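Local structure of endo-1,4-beta-xylanase 1 (Hypocrea jecorina, 1XYN) at residues D98-R109 against F121-R132. The protein hydrolyses internal 1,4-beta-xylosidic bonds in the main chain of xylan, releasing xylooligosaccharides and xylose. Sequence-based numbering, arbitrary orientation.
Sequences DGATYTIWENTR and FNQYISVRNSPR
Arg128 lies across the ring of Tyr102, with CG over one face, 4.2 Å from the ring centroid. CG is anti to the backbone N (chi1 -174°) and the chain stays extended to NE, carrying the guanidinium past the ring to the phenol oxygen. Ring and guanidinium planes stand 85° apart. In its guanidinium plane Arg128 donates from NH1 to Tyr102 OH, from NE to Ser130 O and from NH2 to Asp98 O, the last at 2.9 Å. Ala100 CB sits over one guanidinium face and Arg132 NE over the other. Glu80 salt-bridges Arg132 and hydrogen-bonds Tyr102 OH, so its negative charge probably offsets the closeness of the two guanidinium groups, which lie face to face. A leucine in place of Arg128 would probably leave Asp98 O, Ser130 O and Tyr102 OH without the guanidinium donors that link loops 98-99 and 129-130.

At the far end, Asn107 and Gln123 lie side by side, their amide planes 45° apart. Asn107 ND2 donates to Gln123 OE1 at 2.7 Å; Arg109 NE adds a weak bond there. Arg109 CB covers a face of the Phe121 ring, while NH1 reaches Glu112 and Val110 of the second subunit. Arg109 and Gln123 probably bind substrate, and Gln123 lies beside Glu75, the likely nucleophile. Between these ends runs regular antiparallel pairing typical of the curved GH11 jelly-roll sheet that forms the xylan cleft.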
ATOM      1  N   ASP A  98      26.238 -15.869   7.881  1.00 13.52           N
ATOM      2  CA  ASP A  98      26.294 -15.467   9.275  1.00 13.71           C
ATOM      3  C   ASP A  98      25.671 -16.376  10.329  1.00 13.70           C
ATOM      4  O   ASP A  98      24.945 -15.910  11.206  1.00 15.01           O
ATOM      5  CB  ASP A  98      25.736 -14.052   9.388  1.00 17.08           C
ATOM      6  CG  ASP A  98      26.346 -13.116   8.368  1.00 15.85           C
ATOM      7  OD1 ASP A  98      27.539 -12.780   8.506  1.00 23.12           O
ATOM      8  OD2 ASP A  98      25.644 -12.747   7.408  1.00 17.84           O
ATOM      9  N   GLY A  99      25.980 -17.669  10.261  1.00  9.82           N
ATOM     10  CA  GLY A  99      25.461 -18.605  11.247  1.00  5.66           C
ATOM     11  C   GLY A  99      24.156 -19.322  10.934  1.00  6.71           C
ATOM     12  O   GLY A  99      23.697 -20.136  11.738  1.00  8.79           O
ATOM     13  N   ALA A 100      23.554 -19.046   9.782  1.00  6.78           N
ATOM     14  CA  ALA A 100      22.307 -19.713   9.433  1.00  7.73           C
ATOM     15  C   ALA A 100      21.986 -19.632   7.948  1.00  9.98           C
ATOM     16  O   ALA A 100      22.646 -18.916   7.194  1.00 16.03           O
ATOM     17  CB  ALA A 100      21.160 -19.132  10.235  1.00  6.30           C
ATOM     18  N   THR A 101      20.966 -20.383   7.537  1.00 11.56           N
ATOM     19  CA  THR A 101      20.528 -20.398   6.148  1.00 13.17           C
ATOM     20  C   THR A 101      19.325 -19.461   6.020  1.00 12.35           C
ATOM     21  O   THR A 101      18.553 -19.292   6.967  1.00 11.61           O
ATOM     22  CB  THR A 101      20.087 -21.816   5.695  1.00 13.48           C
ATOM     23  OG1 THR A 101      20.992 -22.800   6.207  1.00 19.94           O
ATOM     24  CG2 THR A 101      20.084 -21.901   4.180  1.00  9.66           C
ATOM     25  N   TYR A 102      19.169 -18.873   4.841  1.00 11.60           N
ATOM     26  CA  TYR A 102      18.075 -17.952   4.560  1.00 16.98           C
ATOM     27  C   TYR A 102      17.301 -18.433   3.347  1.00 15.62           C
ATOM     28  O   TYR A 102      17.901 -18.861   2.366  1.00 19.72           O
ATOM     29  CB  TYR A 102      18.616 -16.553   4.223  1.00 16.29           C
ATOM     30  CG  TYR A 102      19.283 -15.825   5.363  1.00 13.55           C
ATOM     31  CD1 TYR A 102      20.496 -16.273   5.893  1.00 16.17           C
ATOM     32  CD2 TYR A 102      18.704 -14.680   5.908  1.00 14.80           C
ATOM     33  CE1 TYR A 102      21.119 -15.598   6.947  1.00 18.40           C
ATOM     34  CE2 TYR A 102      19.316 -13.995   6.959  1.00 18.79           C
ATOM     35  CZ  TYR A 102      20.518 -14.461   7.472  1.00 21.18           C
ATOM     36  OH  TYR A 102      21.107 -13.795   8.518  1.00 21.47           O
ATOM     37  N   THR A 103      15.976 -18.379   3.406  1.00 16.92           N
ATOM     38  CA  THR A 103      15.188 -18.763   2.244  1.00 17.01           C
ATOM     39  C   THR A 103      14.946 -17.467   1.468  1.00 14.02           C
ATOM     40  O   THR A 103      14.517 -16.455   2.025  1.00 15.21           O
ATOM     41  CB  THR A 103      13.857 -19.463   2.617  1.00  9.41           C
ATOM     42  OG1 THR A 103      12.993 -18.545   3.289  1.00 28.95           O
ATOM     43  CG2 THR A 103      14.122 -20.647   3.529  1.00 16.41           C
ATOM     44  N   ILE A 104      15.320 -17.474   0.201  1.00 15.95           N
ATOM     45  CA  ILE A 104      15.168 -16.302  -0.640  1.00 13.64           C
ATOM     46  C   ILE A 104      13.816 -16.319  -1.337  1.00 17.16           C
ATOM     47  O   ILE A 104      13.364 -17.368  -1.783  1.00 14.48           O
ATOM     48  CB  ILE A 104      16.310 -16.241  -1.664  1.00  7.13           C
ATOM     49  CG1 ILE A 104      17.649 -16.217  -0.920  1.00  5.68           C
ATOM     50  CG2 ILE A 104      16.166 -15.024  -2.576  1.00 11.00           C
ATOM     51  CD1 ILE A 104      18.855 -16.320  -1.823  1.00  8.67           C
ATOM     52  N   TRP A 105      13.159 -15.160  -1.367  1.00 13.99           N
ATOM     53  CA  TRP A 105      11.856 -14.993  -2.004  1.00  9.72           C
ATOM     54  C   TRP A 105      11.901 -13.794  -2.931  1.00 10.44           C
ATOM     55  O   TRP A 105      12.715 -12.889  -2.760  1.00 10.21           O
ATOM     56  CB  TRP A 105      10.751 -14.699  -0.974  1.00 10.93           C
ATOM     57  CG  TRP A 105      10.561 -15.713   0.087  1.00  8.45           C
ATOM     58  CD1 TRP A 105      11.396 -15.970   1.139  1.00 10.67           C
ATOM     59  CD2 TRP A 105       9.433 -16.574   0.247  1.00 11.95           C
ATOM     60  NE1 TRP A 105      10.851 -16.931   1.952  1.00  5.87           N
ATOM     61  CE2 TRP A 105       9.646 -17.325   1.431  1.00  9.70           C
ATOM     62  CE3 TRP A 105       8.257 -16.784  -0.489  1.00 13.58           C
ATOM     63  CZ2 TRP A 105       8.726 -18.276   1.898  1.00  6.01           C
ATOM     64  CZ3 TRP A 105       7.338 -17.726  -0.025  1.00 17.80           C
ATOM     65  CH2 TRP A 105       7.582 -18.461   1.163  1.00 14.64           C
ATOM     66  N   GLU A 106      11.034 -13.804  -3.931  1.00 12.96           N
ATOM     67  CA  GLU A 106      10.906 -12.684  -4.847  1.00 13.98           C
ATOM     68  C   GLU A 106       9.413 -12.411  -4.846  1.00 17.31           C
ATOM     69  O   GLU A 106       8.599 -13.340  -4.889  1.00 15.59           O
ATOM     70  CB  GLU A 106      11.386 -13.009  -6.261  1.00 13.27           C
ATOM     71  CG  GLU A 106      11.082 -11.869  -7.254  1.00 25.52           C
ATOM     72  CD  GLU A 106      11.871 -11.946  -8.561  1.00 34.01           C
ATOM     73  OE1 GLU A 106      11.950 -13.040  -9.159  1.00 38.24           O
ATOM     74  OE2 GLU A 106      12.409 -10.901  -8.995  1.00 33.23           O
ATOM     75  N   ASN A 107       9.052 -11.139  -4.765  1.00 15.69           N
ATOM     76  CA  ASN A 107       7.655 -10.756  -4.737  1.00 11.78           C
ATOM     77  C   ASN A 107       7.495  -9.493  -5.547  1.00 13.66           C
ATOM     78  O   ASN A 107       8.481  -8.859  -5.918  1.00 15.69           O
ATOM     79  CB  ASN A 107       7.212 -10.516  -3.291  1.00 15.97           C
ATOM     80  CG  ASN A 107       5.723 -10.269  -3.171  1.00 24.48           C
ATOM     81  OD1 ASN A 107       4.928 -10.787  -3.960  1.00 28.20           O
ATOM     82  ND2 ASN A 107       5.332  -9.491  -2.171  1.00 30.57           N
ATOM     83  N   THR A 108       6.254  -9.156  -5.864  1.00 10.24           N
ATOM     84  CA  THR A 108       5.980  -7.964  -6.632  1.00 15.96           C
ATOM     85  C   THR A 108       4.909  -7.152  -5.913  1.00 18.30           C
ATOM     86  O   THR A 108       3.966  -7.699  -5.343  1.00 16.35           O
ATOM     87  CB  THR A 108       5.535  -8.313  -8.069  1.00 15.78           C
ATOM     88  OG1 THR A 108       6.498  -9.196  -8.659  1.00 19.31           O
ATOM     89  CG2 THR A 108       5.431  -7.056  -8.927  1.00 15.73           C
ATOM     90  N   ARG A 109       5.129  -5.846  -5.870  1.00 20.24           N
ATOM     91  CA  ARG A 109       4.220  -4.908  -5.236  1.00 20.69           C
ATOM     92  C   ARG A 109       3.678  -4.003  -6.339  1.00 19.84           C
ATOM     93  O   ARG A 109       4.420  -3.219  -6.928  1.00 18.41           O
ATOM     94  CB  ARG A 109       4.983  -4.096  -4.180  1.00 19.33           C
ATOM     95  CG  ARG A 109       5.254  -4.861  -2.885  1.00 25.16           C
ATOM     96  CD  ARG A 109       3.941  -5.130  -2.166  1.00 38.33           C
ATOM     97  NE  ARG A 109       4.078  -5.978  -0.985  1.00 46.88           N
ATOM     98  CZ  ARG A 109       3.047  -6.480  -0.300  1.00 52.45           C
ATOM     99  NH1 ARG A 109       1.799  -6.217  -0.674  1.00 46.55           N
ATOM    100  NH2 ARG A 109       3.266  -7.264   0.754  1.00 53.78           N
ATOM    101  N   PHE A 121       7.022  -2.613  -8.339  1.00 13.17           N
ATOM    102  CA  PHE A 121       8.415  -3.024  -8.259  1.00 10.42           C
ATOM    103  C   PHE A 121       8.516  -4.388  -7.594  1.00 13.18           C
ATOM    104  O   PHE A 121       7.555  -4.869  -7.007  1.00 18.20           O
ATOM    105  CB  PHE A 121       9.168  -1.994  -7.416  1.00 12.33           C
ATOM    106  CG  PHE A 121       8.494  -1.689  -6.098  1.00 10.35           C
ATOM    107  CD1 PHE A 121       7.525  -0.694  -6.013  1.00  2.19           C
ATOM    108  CD2 PHE A 121       8.788  -2.435  -4.957  1.00 13.49           C
ATOM    109  CE1 PHE A 121       6.858  -0.451  -4.823  1.00  8.00           C
ATOM    110  CE2 PHE A 121       8.126  -2.198  -3.755  1.00  7.79           C
ATOM    111  CZ  PHE A 121       7.159  -1.208  -3.687  1.00 14.66           C
ATOM    112  N   ASN A 122       9.695  -4.986  -7.642  1.00 13.99           N
ATOM    113  CA  ASN A 122       9.898  -6.296  -7.037  1.00 17.50           C
ATOM    114  C   ASN A 122      10.537  -6.190  -5.652  1.00 19.82           C
ATOM    115  O   ASN A 122      11.070  -5.148  -5.276  1.00 20.14           O
ATOM    116  CB  ASN A 122      10.771  -7.157  -7.956  1.00 19.54           C
ATOM    117  CG  ASN A 122      10.126  -7.398  -9.311  1.00 22.28           C
ATOM    118  OD1 ASN A 122       9.202  -8.199  -9.435  1.00 21.68           O
ATOM    119  ND2 ASN A 122      10.588  -6.677 -10.327  1.00 29.45           N
ATOM    120  N   GLN A 123      10.465  -7.275  -4.892  1.00 18.28           N
ATOM    121  CA  GLN A 123      11.049  -7.334  -3.562  1.00 16.34           C
ATOM    122  C   GLN A 123      11.984  -8.533  -3.519  1.00 14.41           C
ATOM    123  O   GLN A 123      11.630  -9.608  -4.000  1.00 15.80           O
ATOM    124  CB  GLN A 123       9.973  -7.554  -2.493  1.00 18.14           C
ATOM    125  CG  GLN A 123       8.915  -6.481  -2.358  1.00 18.44           C
ATOM    126  CD  GLN A 123       7.962  -6.777  -1.205  1.00 22.26           C
ATOM    127  OE1 GLN A 123       7.090  -7.633  -1.318  1.00 23.75           O
ATOM    128  NE2 GLN A 123       8.151  -6.091  -0.083  1.00 15.61           N
ATOM    129  N   TYR A 124      13.179  -8.350  -2.966  1.00 15.08           N
ATOM    130  CA  TYR A 124      14.126  -9.452  -2.823  1.00 14.62           C
ATOM    131  C   TYR A 124      14.229  -9.662  -1.320  1.00 16.25           C
ATOM    132  O   TYR A 124      14.758  -8.823  -0.600  1.00 19.67           O
ATOM    133  CB  TYR A 124      15.495  -9.096  -3.399  1.00  7.92           C
ATOM    134  CG  TYR A 124      15.488  -8.706  -4.859  1.00  8.01           C
ATOM    135  CD1 TYR A 124      14.415  -9.027  -5.695  1.00  8.11           C
ATOM    136  CD2 TYR A 124      16.554  -7.997  -5.405  1.00  7.26           C
ATOM    137  CE1 TYR A 124      14.408  -8.649  -7.034  1.00  4.70           C
ATOM    138  CE2 TYR A 124      16.552  -7.614  -6.733  1.00  2.96           C
ATOM    139  CZ  TYR A 124      15.484  -7.940  -7.542  1.00  9.45           C
ATOM    140  OH  TYR A 124      15.506  -7.546  -8.858  1.00 12.75           O
ATOM    141  N   ILE A 125      13.704 -10.780  -0.839  1.00 15.97           N
ATOM    142  CA  ILE A 125      13.717 -11.042   0.587  1.00 14.37           C
ATOM    143  C   ILE A 125      14.547 -12.251   0.979  1.00 12.32           C
ATOM    144  O   ILE A 125      14.509 -13.279   0.318  1.00 14.44           O
ATOM    145  CB  ILE A 125      12.265 -11.238   1.113  1.00 14.05           C
ATOM    146  CG1 ILE A 125      11.375 -10.065   0.693  1.00 13.10           C
ATOM    147  CG2 ILE A 125      12.258 -11.411   2.630  1.00 11.54           C
ATOM    148  CD1 ILE A 125       9.894 -10.275   0.975  1.00 17.44           C
ATOM    149  N   SER A 126      15.294 -12.109   2.067  1.00 15.41           N
ATOM    150  CA  SER A 126      16.112 -13.187   2.610  1.00 12.61           C
ATOM    151  C   SER A 126      15.604 -13.385   4.034  1.00 10.76           C
ATOM    152  O   SER A 126      15.817 -12.531   4.880  1.00 14.13           O
ATOM    153  CB  SER A 126      17.597 -12.784   2.653  1.00 16.00           C
ATOM    154  OG  SER A 126      18.203 -12.733   1.367  1.00 10.17           O
ATOM    155  N   VAL A 127      14.899 -14.482   4.292  1.00 12.51           N
ATOM    156  CA  VAL A 127      14.381 -14.748   5.633  1.00 12.26           C
ATOM    157  C   VAL A 127      15.219 -15.785   6.383  1.00 11.25           C
ATOM    158  O   VAL A 127      15.272 -16.954   5.996  1.00 14.22           O
ATOM    159  CB  VAL A 127      12.912 -15.217   5.595  1.00 16.20           C
ATOM    160  CG1 VAL A 127      12.388 -15.416   7.010  1.00  9.24           C
ATOM    161  CG2 VAL A 127      12.052 -14.218   4.835  1.00 10.39           C
ATOM    162  N   ARG A 128      15.865 -15.349   7.461  1.00  9.37           N
ATOM    163  CA  ARG A 128      16.704 -16.220   8.276  1.00  7.18           C
ATOM    164  C   ARG A 128      15.919 -17.381   8.870  1.00  7.76           C
ATOM    165  O   ARG A 128      14.880 -17.181   9.501  1.00  7.86           O
ATOM    166  CB  ARG A 128      17.367 -15.411   9.384  1.00  4.28           C
ATOM    167  CG  ARG A 128      18.370 -16.189  10.180  1.00  6.97           C
ATOM    168  CD  ARG A 128      19.024 -15.312  11.218  1.00  9.15           C
ATOM    169  NE  ARG A 128      20.104 -16.012  11.908  1.00 14.12           N
ATOM    170  CZ  ARG A 128      21.392 -15.931  11.581  1.00  9.71           C
ATOM    171  NH1 ARG A 128      21.782 -15.172  10.563  1.00  6.61           N
ATOM    172  NH2 ARG A 128      22.292 -16.614  12.276  1.00 13.08           N
ATOM    173  N   ASN A 129      16.431 -18.597   8.690  1.00 12.22           N
ATOM    174  CA  ASN A 129      15.758 -19.795   9.197  1.00 15.68           C
ATOM    175  C   ASN A 129      15.878 -19.945  10.706  1.00 14.86           C
ATOM    176  O   ASN A 129      15.087 -20.648  11.331  1.00 12.86           O
ATOM    177  CB  ASN A 129      16.257 -21.059   8.472  1.00 23.05           C
ATOM    178  CG  ASN A 129      15.914 -21.059   6.974  1.00 21.48           C
ATOM    179  OD1 ASN A 129      14.967 -20.409   6.542  1.00 20.02           O
ATOM    180  ND2 ASN A 129      16.694 -21.787   6.187  1.00 24.64           N
ATOM    181  N   SER A 130      16.872 -19.288  11.289  1.00 16.44           N
ATOM    182  CA  SER A 130      17.059 -19.323  12.740  1.00 20.48           C
ATOM    183  C   SER A 130      17.060 -17.877  13.233  1.00 23.49           C
ATOM    184  O   SER A 130      18.119 -17.251  13.326  1.00 28.03           O
ATOM    185  CB  SER A 130      18.375 -20.008  13.101  1.00 21.47           C
ATOM    186  OG  SER A 130      18.377 -21.352  12.661  1.00 32.83           O
ATOM    187  N   PRO A 131      15.870 -17.335  13.579  1.00 21.15           N
ATOM    188  CA  PRO A 131      15.684 -15.963  14.060  1.00 16.24           C
ATOM    189  C   PRO A 131      16.588 -15.560  15.218  1.00 17.69           C
ATOM    190  O   PRO A 131      16.831 -16.354  16.137  1.00 17.39           O
ATOM    191  CB  PRO A 131      14.215 -15.948  14.487  1.00 15.72           C
ATOM    192  CG  PRO A 131      13.588 -16.967  13.614  1.00 18.81           C
ATOM    193  CD  PRO A 131      14.600 -18.076  13.668  1.00 22.04           C
ATOM    194  N   ARG A 132      17.077 -14.322  15.153  1.00 16.39           N
ATOM    195  CA  ARG A 132      17.941 -13.745  16.182  1.00 15.70           C
ATOM    196  C   ARG A 132      17.658 -12.251  16.301  1.00 13.50           C
ATOM    197  O   ARG A 132      17.028 -11.651  15.429  1.00 12.89           O
ATOM    198  CB  ARG A 132      19.438 -13.976  15.875  1.00 11.70           C
ATOM    199  CG  ARG A 132      19.894 -13.428  14.531  1.00  8.24           C
ATOM    200  CD  ARG A 132      21.405 -13.556  14.297  1.00  8.81           C
ATOM    201  NE  ARG A 132      21.750 -12.953  13.011  1.00 10.03           N
ATOM    202  CZ  ARG A 132      22.975 -12.857  12.501  1.00  6.74           C
ATOM    203  NH1 ARG A 132      24.022 -13.322  13.165  1.00  4.60           N
ATOM    204  NH2 ARG A 132      23.146 -12.315  11.304  1.00  2.00           N
TER
HETATM  205  O   HOH W   1      19.007 -21.978   9.758  1.00 11.42           O